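Alpha-1,2-mannosidase (PDB 2WW2) hydrolyses alpha-mannosides with inversion of the anomeric configuration, as a calcium-dependent member of glycoside hydrolase family 92 from a human gut bacterium. Local coordinates at residues Ala581-Gln585 and Glu626-Thr631; Met91-Arg96 and Tyr214-Tyr218; Gly323-Thr327 and Arg352-Ser356; Tyr29-Ala33 and Ala107-Tyr112. All coordinates share one frame; numbering follows the deposited sequence.

Contact 1: Ala581-Gln585 and Glu626-Thr631. With NA (sodium ion), chain F.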
loop_
_atom_site.group_PDB
_atom_site.type_symbol
_atom_site.label_atom_id
_atom_site.label_comp_id
_atom_site.label_asym_id
_atom_site.label_seq_id
_atom_site.Cartn_x
_atom_site.Cartn_y
_atom_site.Cartn_z
ATOM N N ALA A 581 -0.740 -9.661 -10.301
ATOM C CA ALA A 581 -1.762 -10.439 -9.617
ATOM C C ALA A 581 -1.786 -11.851 -10.184
ATOM O O ALA A 581 -2.690 -12.216 -10.930
ATOM C CB ALA A 581 -3.130 -9.775 -9.758
ATOM N N HIS A 582 -0.778 -12.641 -9.842
ATOM C CA HIS A 582 -0.688 -13.988 -10.392
ATOM C C HIS A 582 -1.975 -14.769 -10.090
ATOM O O HIS A 582 -2.401 -14.879 -8.946
ATOM C CB HIS A 582 0.535 -14.737 -9.859
ATOM C CG HIS A 582 0.709 -16.091 -10.479
ATOM N ND1 HIS A 582 0.956 -16.260 -11.826
ATOM C CD2 HIS A 582 0.642 -17.340 -9.948
ATOM C CE1 HIS A 582 1.053 -17.550 -12.097
ATOM N NE2 HIS A 582 0.868 -18.228 -10.973
ATOM N N GLY A 583 -2.597 -15.295 -11.131
ATOM C CA GLY A 583 -3.857 -15.996 -10.975
ATOM C C GLY A 583 -5.017 -15.189 -11.525
ATOM O O GLY A 583 -6.038 -15.757 -11.920
ATOM N N ASN A 584 -4.875 -13.869 -11.541
ATOM C CA ASN A 584 -5.940 -13.036 -12.072
ATOM C C ASN A 584 -6.104 -13.346 -13.559
ATOM O O ASN A 584 -5.151 -13.258 -14.342
ATOM C CB ASN A 584 -5.686 -11.556 -11.792
ATOM C CG ASN A 584 -6.904 -10.677 -12.098
ATOM O OD1 ASN A 584 -7.530 -10.097 -11.196
ATOM N ND2 ASN A 584 -7.227 -10.563 -13.371
ATOM N N GLN A 585 -7.310 -13.754 -13.931
ATOM C CA GLN A 585 -7.545 -14.389 -15.233
ATOM C C GLN A 585 -7.025 -13.612 -16.454
ATOM O O GLN A 585 -6.282 -14.171 -17.267
ATOM C CB GLN A 585 -9.033 -14.769 -15.380
ATOM C CG GLN A 585 -9.454 -16.026 -14.578
ATOM C CD GLN A 585 -9.628 -15.766 -13.075
ATOM O OE1 GLN A 585 -9.519 -14.637 -12.603
ATOM N NE2 GLN A 585 -9.906 -16.817 -12.329
ATOM N N GLU A 626 -3.939 -13.813 -5.173
ATOM C CA GLU A 626 -5.009 -13.901 -6.146
ATOM C C GLU A 626 -5.146 -15.287 -6.730
ATOM O O GLU A 626 -5.937 -15.505 -7.640
ATOM C CB GLU A 626 -4.676 -12.990 -7.294
ATOM C CG GLU A 626 -5.838 -12.433 -7.948
ATOM C CD GLU A 626 -6.014 -11.033 -7.512
ATOM O OE1 GLU A 626 -5.715 -10.775 -6.326
ATOM O OE2 GLU A 626 -6.411 -10.205 -8.358
ATOM N N ASP A 627 -4.349 -16.222 -6.240
ATOM C CA ASP A 627 -4.360 -17.576 -6.785
ATOM C C ASP A 627 -5.078 -18.501 -5.824
ATOM O O ASP A 627 -4.592 -18.783 -4.718
ATOM C CB ASP A 627 -2.940 -18.074 -7.031
ATOM C CG ASP A 627 -2.901 -19.391 -7.813
ATOM O OD1 ASP A 627 -3.975 -20.016 -8.041
ATOM O OD2 ASP A 627 -1.783 -19.803 -8.190
ATOM N N ASN A 628 -6.255 -18.944 -6.245
ATOM C CA ASN A 628 -7.073 -19.819 -5.427
ATOM C C ASN A 628 -7.130 -21.231 -6.006
ATOM O O ASN A 628 -8.110 -21.952 -5.817
ATOM C CB ASN A 628 -8.469 -19.215 -5.303
ATOM C CG ASN A 628 -8.420 -17.815 -4.711
ATOM O OD1 ASN A 628 -8.783 -16.811 -5.368
ATOM N ND2 ASN A 628 -7.898 -17.727 -3.494
ATOM N N GLY A 629 -6.065 -21.618 -6.709
ATOM C CA GLY A 629 -5.989 -22.967 -7.259
ATOM C C GLY A 629 -6.192 -22.998 -8.761
ATOM O O GLY A 629 -5.848 -23.991 -9.403
ATOM N N GLN A 630 -6.711 -21.899 -9.324
ATOM C CA GLN A 630 -7.071 -21.853 -10.749
ATOM C C GLN A 630 -5.871 -21.902 -11.692
ATOM O O GLN A 630 -6.034 -22.100 -12.889
ATOM C CB GLN A 630 -7.980 -20.655 -11.084
ATOM C CG GLN A 630 -7.328 -19.268 -11.088
ATOM C CD GLN A 630 -7.298 -18.618 -9.707
ATOM O OE1 GLN A 630 -7.529 -19.280 -8.683
ATOM N NE2 GLN A 630 -7.005 -17.314 -9.670
ATOM N N THR A 631 -4.667 -21.759 -11.149
ATOM C CA THR A 631 -3.476 -21.790 -11.968
ATOM C C THR A 631 -2.868 -23.206 -12.081
ATOM O O THR A 631 -1.754 -23.346 -12.536
ATOM C CB THR A 631 -2.404 -20.837 -11.433
ATOM O OG1 THR A 631 -1.928 -21.339 -10.180
ATOM C CG2 THR A 631 -2.976 -19.417 -11.251
HETATM NA NA NA F . -3.578 -18.073 -2.729
HETATM O O HOH W 1 -1.684 -13.576 -6.754
HETATM O O HOH W 2 -5.569 -16.569 -2.451
HETATM O O HOH W 3 -2.297 -17.222 -0.879
#
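The backbones of Gly-583 and Asp-627 come within 4.5 Å of each other, CA to CA, where the type II beta turn Ala-581 to Asn-584 leans on the loop 626-631. Both are loops between helices of the family 92 catalytic domain, and Gly-583 occupies the third place of the turn with phi at 108°, a conformation suited to glycine. Gln-630 is the principal link. Its chain doubles back (chi1 73°, chi2 -86°), bringing NE2 2.9 Å from Gly-583 O. That bond is nearly straight, although the N-H meets the oxygen from above the carbonyl plane. The same NE2 donates to Glu-626 O in its carbonyl plane, while OE1 accepts from Asn-628 N at 2.8 Å, so three bonds restrain the rotation of the amide. Gln-588 NE2 also donates to Gly-583 O. Beside this grip, Thr-631 CG2 rests on Gly-583 CA at 3.5 Å. Glu-626 lies alongside Asn-584 and sets OE2 3.6 Å from Ala-581 CB. A water accepts from Glu-626 N and donates to His-582 O; the imidazole of His-582 is held separately by Tyr-580 and Tyr-615. Asp-627 OD1 accepts from Gly-629 N in an Asx turn. With Ser-19, Tyr-622 and Gly-624 contributing too, the backbone O of Asp-627 binds the sodium ion at 2.3 Å.

Contact 2: Met91-Arg96 and Tyr214-Tyr218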
loop_
_atom_site.group_PDB
_atom_site.type_symbol
_atom_site.label_atom_id
_atom_site.label_comp_id
_atom_site.label_asym_id
_atom_site.label_seq_id
_atom_site.Cartn_x
_atom_site.Cartn_y
_atom_site.Cartn_z
ATOM N N MET A 91 -27.176 -38.242 15.252
ATOM C CA MET A 91 -27.782 -38.318 13.917
ATOM C C MET A 91 -27.525 -37.075 13.073
ATOM O O MET A 91 -27.020 -37.172 11.963
ATOM C CB MET A 91 -29.309 -38.555 13.993
ATOM C CG MET A 91 -29.702 -39.824 14.756
ATOM S SD MET A 91 -28.890 -41.285 14.078
ATOM C CE MET A 91 -29.671 -41.403 12.480
ATOM N N SER A 92 -27.917 -35.916 13.590
ATOM C CA SER A 92 -27.856 -34.670 12.825
ATOM C C SER A 92 -26.426 -34.234 12.536
ATOM O O SER A 92 -25.532 -34.391 13.378
ATOM C CB SER A 92 -28.587 -33.552 13.568
ATOM O OG SER A 92 -28.415 -32.309 12.889
ATOM N N HIS A 93 -26.203 -33.697 11.342
ATOM C CA HIS A 93 -24.893 -33.134 11.018
ATOM C C HIS A 93 -24.439 -32.085 12.055
ATOM O O HIS A 93 -23.245 -31.871 12.240
ATOM C CB HIS A 93 -24.902 -32.521 9.612
ATOM C CG HIS A 93 -25.620 -31.202 9.527
ATOM N ND1 HIS A 93 -26.990 -31.098 9.389
ATOM C CD2 HIS A 93 -25.152 -29.932 9.577
ATOM C CE1 HIS A 93 -27.335 -29.820 9.324
ATOM N NE2 HIS A 93 -26.238 -29.092 9.446
ATOM N N LYS A 94 -25.397 -31.435 12.726
ATOM C CA LYS A 94 -25.087 -30.409 13.726
ATOM C C LYS A 94 -24.439 -31.007 14.951
ATOM O O LYS A 94 -23.760 -30.303 15.683
ATOM C CB LYS A 94 -26.362 -29.690 14.166
ATOM C CG LYS A 94 -27.115 -29.007 13.031
ATOM C CD LYS A 94 -26.804 -27.523 12.980
ATOM C CE LYS A 94 -27.800 -26.785 12.090
ATOM N NZ LYS A 94 -27.368 -25.371 11.866
ATOM N N GLU A 95 -24.660 -32.301 15.174
ATOM C CA GLU A 95 -24.176 -32.992 16.361
ATOM C C GLU A 95 -23.101 -34.065 16.112
ATOM O O GLU A 95 -22.502 -34.544 17.074
ATOM C CB GLU A 95 -25.340 -33.664 17.096
ATOM C CG GLU A 95 -26.287 -32.687 17.727
ATOM C CD GLU A 95 -27.175 -33.371 18.727
ATOM O OE1 GLU A 95 -28.108 -34.075 18.294
ATOM O OE2 GLU A 95 -26.921 -33.225 19.945
ATOM N N ARG A 96 -22.888 -34.465 14.855
ATOM C CA ARG A 96 -21.857 -35.443 14.521
ATOM C C ARG A 96 -20.557 -34.711 14.364
ATOM O O ARG A 96 -20.252 -34.202 13.283
ATOM C CB ARG A 96 -22.121 -36.169 13.187
ATOM C CG ARG A 96 -23.268 -37.116 13.183
ATOM C CD ARG A 96 -23.320 -37.961 11.888
ATOM N NE ARG A 96 -22.928 -37.231 10.688
ATOM C CZ ARG A 96 -23.764 -36.647 9.831
ATOM N NH1 ARG A 96 -25.092 -36.676 10.027
ATOM N NH2 ARG A 96 -23.268 -36.029 8.765
ATOM N N TYR A 214 -35.120 -33.401 5.679
ATOM C CA TYR A 214 -33.791 -33.874 6.078
ATOM C C TYR A 214 -33.971 -35.284 6.636
ATOM O O TYR A 214 -34.804 -35.489 7.523
ATOM C CB TYR A 214 -33.225 -32.949 7.166
ATOM C CG TYR A 214 -31.838 -33.314 7.690
ATOM C CD1 TYR A 214 -30.849 -33.826 6.845
ATOM C CD2 TYR A 214 -31.512 -33.112 9.026
ATOM C CE1 TYR A 214 -29.564 -34.156 7.350
ATOM C CE2 TYR A 214 -30.260 -33.420 9.523
ATOM C CZ TYR A 214 -29.284 -33.934 8.684
ATOM O OH TYR A 214 -28.042 -34.241 9.222
ATOM N N THR A 215 -33.203 -36.254 6.136
ATOM C CA THR A 215 -33.268 -37.618 6.661
ATOM C C THR A 215 -31.880 -38.194 6.908
ATOM O O THR A 215 -30.938 -37.898 6.165
ATOM C CB THR A 215 -34.008 -38.593 5.707
ATOM O OG1 THR A 215 -33.331 -38.682 4.441
ATOM C CG2 THR A 215 -35.455 -38.143 5.468
ATOM N N CYS A 216 -31.781 -39.020 7.950
ATOM C CA CYS A 216 -30.603 -39.820 8.240
ATOM C C CYS A 216 -31.049 -41.217 8.673
ATOM O O CYS A 216 -32.231 -41.456 8.991
ATOM C CB CYS A 216 -29.767 -39.177 9.364
ATOM S SG CYS A 216 -29.185 -37.460 9.024
ATOM N N ALA A 217 -30.108 -42.149 8.690
ATOM C CA ALA A 217 -30.406 -43.498 9.168
ATOM C C ALA A 217 -29.180 -43.958 9.896
ATOM O O ALA A 217 -28.062 -43.518 9.577
ATOM C CB ALA A 217 -30.699 -44.432 8.013
ATOM N N TYR A 218 -29.373 -44.823 10.877
ATOM C CA TYR A 218 -28.222 -45.429 11.537
ATOM C C TYR A 218 -28.307 -46.936 11.473
ATOM O O TYR A 218 -29.389 -47.511 11.410
ATOM C CB TYR A 218 -28.082 -44.954 12.994
ATOM C CG TYR A 218 -28.951 -45.697 13.986
ATOM C CD1 TYR A 218 -28.530 -46.919 14.531
ATOM C CD2 TYR A 218 -30.185 -45.188 14.379
ATOM C CE1 TYR A 218 -29.312 -47.597 15.443
ATOM C CE2 TYR A 218 -30.979 -45.877 15.288
ATOM C CZ TYR A 218 -30.524 -47.073 15.816
ATOM O OH TYR A 218 -31.297 -47.760 16.717
#
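Met-91 and Tyr-214 mark the two ends of this contact, one closely packed and apolar, the other polar and nearer to solvent. It lies in the N-terminal beta-sandwich domain, where the loop between strands 80-86 and 98-108 settles on strand 216-221 and the residues leading into it. On the packed side, the methionine bends at both chi2 and chi3, with CG anti to its own carbonyl carbon (chi1 -58°), and so lays its methyl along the strand. CE comes 3.7 Å from the backbone C of Ala-217 and reaches Cys-216 CB at 3.8 Å. SD touches Tyr-218 CB at 3.9 Å, and its oblique approach to the ring makes a Met-aromatic contact. Tyr-198 of strand 194-198 adds a further wall beside Met-91 and Cys-216.

The other end is held by polar contacts, and Ser-92, His-93 and Tyr-214 are partly exposed. Here His-93 presents its edge to the face of Tyr-214 in an offset T-shaped pair, the ring planes 76° apart. The phenol oxygen accepts a good bond from His-93 N at 2.9 Å and a weak one from ND1 at 3.3 Å, while Asp-148 is its partner beyond the two segments. Further out, Lys-94 and Glu-95 are exposed and do not touch the strand, though Lys-94 has a salt bridge to Glu-47. Within the loop, Ser-92 OG accepts from Lys-94 N in an ST turn, and Ser-92 O takes the backbone N of both Glu-95 and Arg-96. Salt-bridged to Asp-148, that arginine also donates from NH1 to Met-91 O at 2.8 Å, the oxygen lying in the guanidinium plane.

Contact 3: Gly323-Thr327 and Arg352-Ser356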
loop_
_atom_site.group_PDB
_atom_site.type_symbol
_atom_site.label_atom_id
_atom_site.label_comp_id
_atom_site.label_asym_id
_atom_site.label_seq_id
_atom_site.Cartn_x
_atom_site.Cartn_y
_atom_site.Cartn_z
ATOM N N GLY A 323 -25.304 -41.304 -25.105
ATOM C CA GLY A 323 -24.140 -40.523 -25.438
ATOM C C GLY A 323 -23.432 -39.981 -24.205
ATOM O O GLY A 323 -23.450 -40.615 -23.151
ATOM N N TYR A 324 -22.824 -38.811 -24.356
ATOM C CA TYR A 324 -21.944 -38.249 -23.330
ATOM C C TYR A 324 -22.433 -36.907 -22.839
ATOM O O TYR A 324 -22.969 -36.097 -23.595
ATOM C CB TYR A 324 -20.507 -38.097 -23.852
ATOM C CG TYR A 324 -19.928 -39.385 -24.396
ATOM C CD1 TYR A 324 -19.662 -40.453 -23.551
ATOM C CD2 TYR A 324 -19.659 -39.537 -25.760
ATOM C CE1 TYR A 324 -19.137 -41.640 -24.038
ATOM C CE2 TYR A 324 -19.132 -40.731 -26.254
ATOM C CZ TYR A 324 -18.873 -41.769 -25.383
ATOM O OH TYR A 324 -18.352 -42.959 -25.843
ATOM N N MET A 325 -22.220 -36.681 -21.553
ATOM C CA MET A 325 -22.478 -35.398 -20.950
ATOM C C MET A 325 -21.374 -35.192 -19.919
ATOM O O MET A 325 -20.896 -36.167 -19.317
ATOM C CB MET A 325 -23.870 -35.381 -20.291
ATOM C CG MET A 325 -24.227 -34.042 -19.621
ATOM S SD MET A 325 -24.075 -32.585 -20.668
ATOM C CE MET A 325 -25.261 -32.957 -21.993
ATOM N N TYR A 326 -20.940 -33.944 -19.759
ATOM C CA TYR A 326 -20.006 -33.550 -18.685
ATOM C C TYR A 326 -20.619 -32.379 -17.964
ATOM O O TYR A 326 -21.475 -31.685 -18.513
ATOM C CB TYR A 326 -18.656 -33.059 -19.259
ATOM C CG TYR A 326 -17.732 -34.173 -19.667
ATOM C CD1 TYR A 326 -16.599 -34.476 -18.897
ATOM C CD2 TYR A 326 -17.999 -34.946 -20.800
ATOM C CE1 TYR A 326 -15.756 -35.524 -19.267
ATOM C CE2 TYR A 326 -17.159 -35.992 -21.176
ATOM C CZ TYR A 326 -16.032 -36.264 -20.410
ATOM O OH TYR A 326 -15.211 -37.310 -20.784
ATOM N N THR A 327 -20.115 -32.081 -16.777
ATOM C CA THR A 327 -20.563 -30.874 -16.114
ATOM C C THR A 327 -19.578 -30.432 -15.037
ATOM O O THR A 327 -18.485 -30.984 -14.941
ATOM C CB THR A 327 -21.962 -31.060 -15.504
ATOM O OG1 THR A 327 -22.423 -29.783 -15.057
ATOM C CG2 THR A 327 -21.906 -32.038 -14.309
ATOM N N ARG A 352 -15.118 -35.995 -26.151
ATOM C CA ARG A 352 -16.423 -36.176 -25.503
ATOM C C ARG A 352 -16.969 -34.858 -24.924
ATOM O O ARG A 352 -18.189 -34.605 -24.961
ATOM C CB ARG A 352 -16.339 -37.249 -24.405
ATOM C CG ARG A 352 -15.878 -38.618 -24.915
ATOM C CD ARG A 352 -15.953 -39.689 -23.828
ATOM N NE ARG A 352 -14.971 -39.471 -22.770
ATOM C CZ ARG A 352 -13.841 -40.166 -22.649
ATOM N NH1 ARG A 352 -13.547 -41.111 -23.534
ATOM N NH2 ARG A 352 -12.997 -39.912 -21.655
ATOM N N VAL A 353 -16.070 -34.021 -24.402
ATOM C CA VAL A 353 -16.472 -32.726 -23.840
ATOM C C VAL A 353 -17.083 -31.845 -24.915
ATOM O O VAL A 353 -18.114 -31.175 -24.689
ATOM C CB VAL A 353 -15.275 -31.983 -23.202
ATOM C CG1 VAL A 353 -15.637 -30.512 -22.938
ATOM C CG2 VAL A 353 -14.864 -32.667 -21.895
ATOM N N THR A 354 -16.465 -31.833 -26.094
ATOM C CA THR A 354 -17.000 -30.985 -27.173
ATOM C C THR A 354 -18.373 -31.479 -27.610
ATOM O O THR A 354 -19.300 -30.669 -27.769
ATOM C CB THR A 354 -16.038 -30.856 -28.387
ATOM O OG1 THR A 354 -15.665 -32.163 -28.826
ATOM C CG2 THR A 354 -14.763 -30.075 -27.973
ATOM N N GLN A 355 -18.527 -32.796 -27.759
ATOM C CA GLN A 355 -19.862 -33.355 -28.036
ATOM C C GLN A 355 -20.889 -32.961 -26.967
ATOM O O GLN A 355 -22.052 -32.687 -27.281
ATOM C CB GLN A 355 -19.836 -34.887 -28.067
ATOM C CG GLN A 355 -19.391 -35.559 -29.347
ATOM C CD GLN A 355 -19.177 -37.052 -29.112
ATOM O OE1 GLN A 355 -18.032 -37.524 -28.912
ATOM N NE2 GLN A 355 -20.280 -37.797 -29.058
ATOM N N SER A 356 -20.480 -32.966 -25.703
ATOM C CA SER A 356 -21.412 -32.667 -24.609
ATOM C C SER A 356 -21.885 -31.215 -24.611
ATOM O O SER A 356 -23.004 -30.920 -24.181
ATOM C CB SER A 356 -20.831 -33.038 -23.239
ATOM O OG SER A 356 -19.795 -32.156 -22.849
HETATM O O HOH W 4 -13.348 -38.190 -19.205
#
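Arg-352 threads between Tyr-324 and Tyr-326, and most of its chain, from CB to NH2, meets something on the way. CB lies 3.6 Å from Tyr-326 CE2. CG, anti to the carbonyl carbon (chi1 -59°), leans to the other tyrosine and approaches Tyr-324 CD2 at 4.0 Å. CD then sits squarely over the centre of the Tyr-324 ring, a CH-pi contact 3.7 Å from CD to centroid and 10° off the normal. The bend at chi3 carries the guanidinium back to Tyr-326, where NE donates to OH at 2.9 Å along a line within 9° of straight. The Tyr-326 ring and the guanidinium are almost coplanar, and the phenol oxygen lies at the edge of the cation, in its plane. At the tip, NH2 donates to a water 3.0 Å away that also contacts Tyr-326 OH.

These side chains fasten helix 347-364 of the family 92 catalytic domain across the beginning of strand 326-330, which pairs antiparallel with 299-304. Tyr-302 of that neighbouring strand meets the Tyr-324 ring edge-to-face. One turn of helix supplies the remaining contacts. Val-353 CG2 stands over the face of Tyr-326, 3.8 Å from its centroid, in a second CH-pi contact made from a different direction than the arginine's in-plane bond. Ser-356 CB presses on Met-325 CA at 3.7 Å, the point where the two backbones draw nearest. Beside it the backbone N of Tyr-326 is buried and has no hydrogen-bonding partner in the model.

Contact 4: Tyr29-Ala33 and Ala107-Tyr112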
loop_
_atom_site.group_PDB
_atom_site.type_symbol
_atom_site.label_atom_id
_atom_site.label_comp_id
_atom_site.label_asym_id
_atom_site.label_seq_id
_atom_site.Cartn_x
_atom_site.Cartn_y
_atom_site.Cartn_z
ATOM N N TYR A 29 -10.989 -28.999 -0.822
ATOM C CA TYR A 29 -11.169 -30.356 -0.275
ATOM C C TYR A 29 -10.298 -31.430 -0.929
ATOM O O TYR A 29 -10.053 -31.400 -2.126
ATOM C CB TYR A 29 -12.651 -30.786 -0.236
ATOM C CG TYR A 29 -13.362 -30.979 -1.573
ATOM C CD1 TYR A 29 -13.333 -32.206 -2.238
ATOM C CD2 TYR A 29 -14.085 -29.937 -2.149
ATOM C CE1 TYR A 29 -14.033 -32.401 -3.448
ATOM C CE2 TYR A 29 -14.784 -30.110 -3.354
ATOM C CZ TYR A 29 -14.752 -31.343 -3.992
ATOM O OH TYR A 29 -15.434 -31.529 -5.180
ATOM N N PRO A 30 -9.845 -32.403 -0.122
ATOM C CA PRO A 30 -8.927 -33.429 -0.640
ATOM C C PRO A 30 -9.683 -34.535 -1.395
ATOM O O PRO A 30 -9.936 -35.602 -0.854
ATOM C CB PRO A 30 -8.262 -33.980 0.624
ATOM C CG PRO A 30 -9.344 -33.789 1.712
ATOM C CD PRO A 30 -10.083 -32.514 1.328
ATOM N N ALA A 31 -10.063 -34.263 -2.637
ATOM C CA ALA A 31 -10.940 -35.151 -3.396
ATOM C C ALA A 31 -10.352 -36.555 -3.605
ATOM O O ALA A 31 -9.236 -36.727 -4.130
ATOM C CB ALA A 31 -11.266 -34.521 -4.734
ATOM N N VAL A 32 -11.122 -37.553 -3.198
ATOM C CA VAL A 32 -10.824 -38.950 -3.499
ATOM C C VAL A 32 -11.628 -39.313 -4.752
ATOM O O VAL A 32 -12.868 -39.188 -4.785
ATOM C CB VAL A 32 -11.229 -39.847 -2.336
ATOM C CG1 VAL A 32 -10.980 -41.341 -2.677
ATOM C CG2 VAL A 32 -10.453 -39.441 -1.079
ATOM N N ALA A 33 -10.936 -39.725 -5.812
ATOM C CA ALA A 33 -11.617 -39.860 -7.096
ATOM C C ALA A 33 -10.775 -40.667 -8.070
ATOM O O ALA A 33 -9.658 -41.054 -7.751
ATOM C CB ALA A 33 -11.871 -38.448 -7.706
ATOM N N ALA A 107 -4.193 -38.202 3.180
ATOM C CA ALA A 107 -5.008 -37.891 2.016
ATOM C C ALA A 107 -4.224 -38.119 0.721
ATOM O O ALA A 107 -3.151 -37.531 0.537
ATOM C CB ALA A 107 -5.476 -36.413 2.093
ATOM N N THR A 108 -4.749 -38.976 -0.159
ATOM C CA THR A 108 -4.179 -39.226 -1.491
ATOM C C THR A 108 -5.371 -39.293 -2.437
ATOM O O THR A 108 -6.514 -39.370 -1.975
ATOM C CB THR A 108 -3.432 -40.578 -1.587
ATOM O OG1 THR A 108 -4.366 -41.664 -1.617
ATOM C CG2 THR A 108 -2.477 -40.778 -0.425
ATOM N N PRO A 109 -5.122 -39.231 -3.759
ATOM C CA PRO A 109 -6.234 -39.266 -4.712
ATOM C C PRO A 109 -6.960 -40.604 -4.724
ATOM O O PRO A 109 -8.119 -40.655 -5.129
ATOM C CB PRO A 109 -5.542 -39.062 -6.074
ATOM C CG PRO A 109 -4.271 -38.335 -5.736
ATOM C CD PRO A 109 -3.842 -38.887 -4.405
ATOM N N TYR A 110 -6.265 -41.682 -4.332
ATOM C CA TYR A 110 -6.777 -43.035 -4.485
ATOM C C TYR A 110 -7.265 -43.621 -3.152
ATOM O O TYR A 110 -7.771 -44.730 -3.117
ATOM C CB TYR A 110 -5.686 -43.953 -5.095
ATOM C CG TYR A 110 -4.434 -43.993 -4.259
ATOM C CD1 TYR A 110 -4.307 -44.900 -3.205
ATOM C CD2 TYR A 110 -3.378 -43.118 -4.506
ATOM C CE1 TYR A 110 -3.153 -44.922 -2.417
ATOM C CE2 TYR A 110 -2.239 -43.129 -3.725
ATOM C CZ TYR A 110 -2.122 -44.036 -2.692
ATOM O OH TYR A 110 -0.971 -44.028 -1.908
ATOM N N ASN A 111 -7.102 -42.863 -2.068
ATOM C CA ASN A 111 -7.507 -43.290 -0.743
ATOM C C ASN A 111 -7.344 -42.164 0.276
ATOM O O ASN A 111 -6.308 -41.531 0.353
ATOM C CB ASN A 111 -6.661 -44.499 -0.267
ATOM C CG ASN A 111 -7.166 -45.079 1.050
ATOM O OD1 ASN A 111 -8.099 -45.893 1.065
ATOM N ND2 ASN A 111 -6.558 -44.674 2.153
ATOM N N TYR A 112 -8.375 -41.935 1.076
ATOM C CA TYR A 112 -8.272 -41.065 2.228
ATOM C C TYR A 112 -8.450 -41.907 3.488
ATOM O O TYR A 112 -9.429 -42.656 3.612
ATOM C CB TYR A 112 -9.357 -39.983 2.162
ATOM C CG TYR A 112 -9.349 -39.054 3.370
ATOM C CD1 TYR A 112 -8.651 -37.847 3.346
ATOM C CD2 TYR A 112 -10.032 -39.395 4.534
ATOM C CE1 TYR A 112 -8.632 -36.989 4.465
ATOM C CE2 TYR A 112 -10.037 -38.545 5.654
ATOM C CZ TYR A 112 -9.344 -37.350 5.606
ATOM O OH TYR A 112 -9.345 -36.534 6.705
HETATM O O HOH W 5 -7.712 -37.442 -0.230
#
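Val-32 is the bump of this contact, resting against the side of the turn 109-112 in a shallow dip between Pro-109 O and Tyr-112 CB. Its two methyls sit at the margins of that dip: CG1, anti to the backbone N (chi1 177°), lies 3.8 Å from Pro-109 O, and CG2 presses against Tyr-112 CB at 3.5 Å. Valine and tyrosine cross at about a right angle, so the methyl meets the root of the aromatic side chain. A second, smaller knob comes from Pro-30, the centre of an inverse gamma turn. Its ring places CB 4.0 Å from Ala-107 CB, so that the proline faces a shallow surface made by the Ala-107 methyl and the Tyr-112 ring, which CG approaches obliquely.

Between the two knobs the polar backbone is bridged by a water, which donates to Pro-30 O at 3.0 Å and to Thr-108 O at 2.9 Å, and which also lies at the edge of the Tyr-112 ring. Past Val-32 the backbones bond directly: Ala-33 N donates to Pro-109 O, which it meets in the carbonyl plane at 3.0 Å with an N-H...O angle of 165°. Outside the contact, Tyr-112 OH bonds Glu-105, a ligand of a sodium ion, and Trp-267 of helix 256-271 covers Pro-109. The surface that receives the knobs is the flank of a tight beta hairpin, strands 98-108 and 111-116, closed by Thr-108 N to Asn-111 O in the N-terminal domain.

Contacts 1, 2 and 4 are largely buried; contact 3 is only partly so, and contact 2 lies farthest from the chain's centre, about 31 Å away. Contacts 2 and 4 share the N-terminal domain and both involve strand 98-108 or the loop leading into it, yet their centres are about 24 Å apart. Contacts 1 and 3 belong to the catalytic domain. Chemistry follows the elements joined: contact 1, loop on loop, relies on one amide-to-backbone bond, a bridging water and internal bonds beside a sodium site; contact 3, helix on strand, on aromatic faces and an arginine; contact 2 joins a methionine wedge to a polar aromatic pair, contact 4 aliphatic packing to a single direct backbone bond and a water bridge.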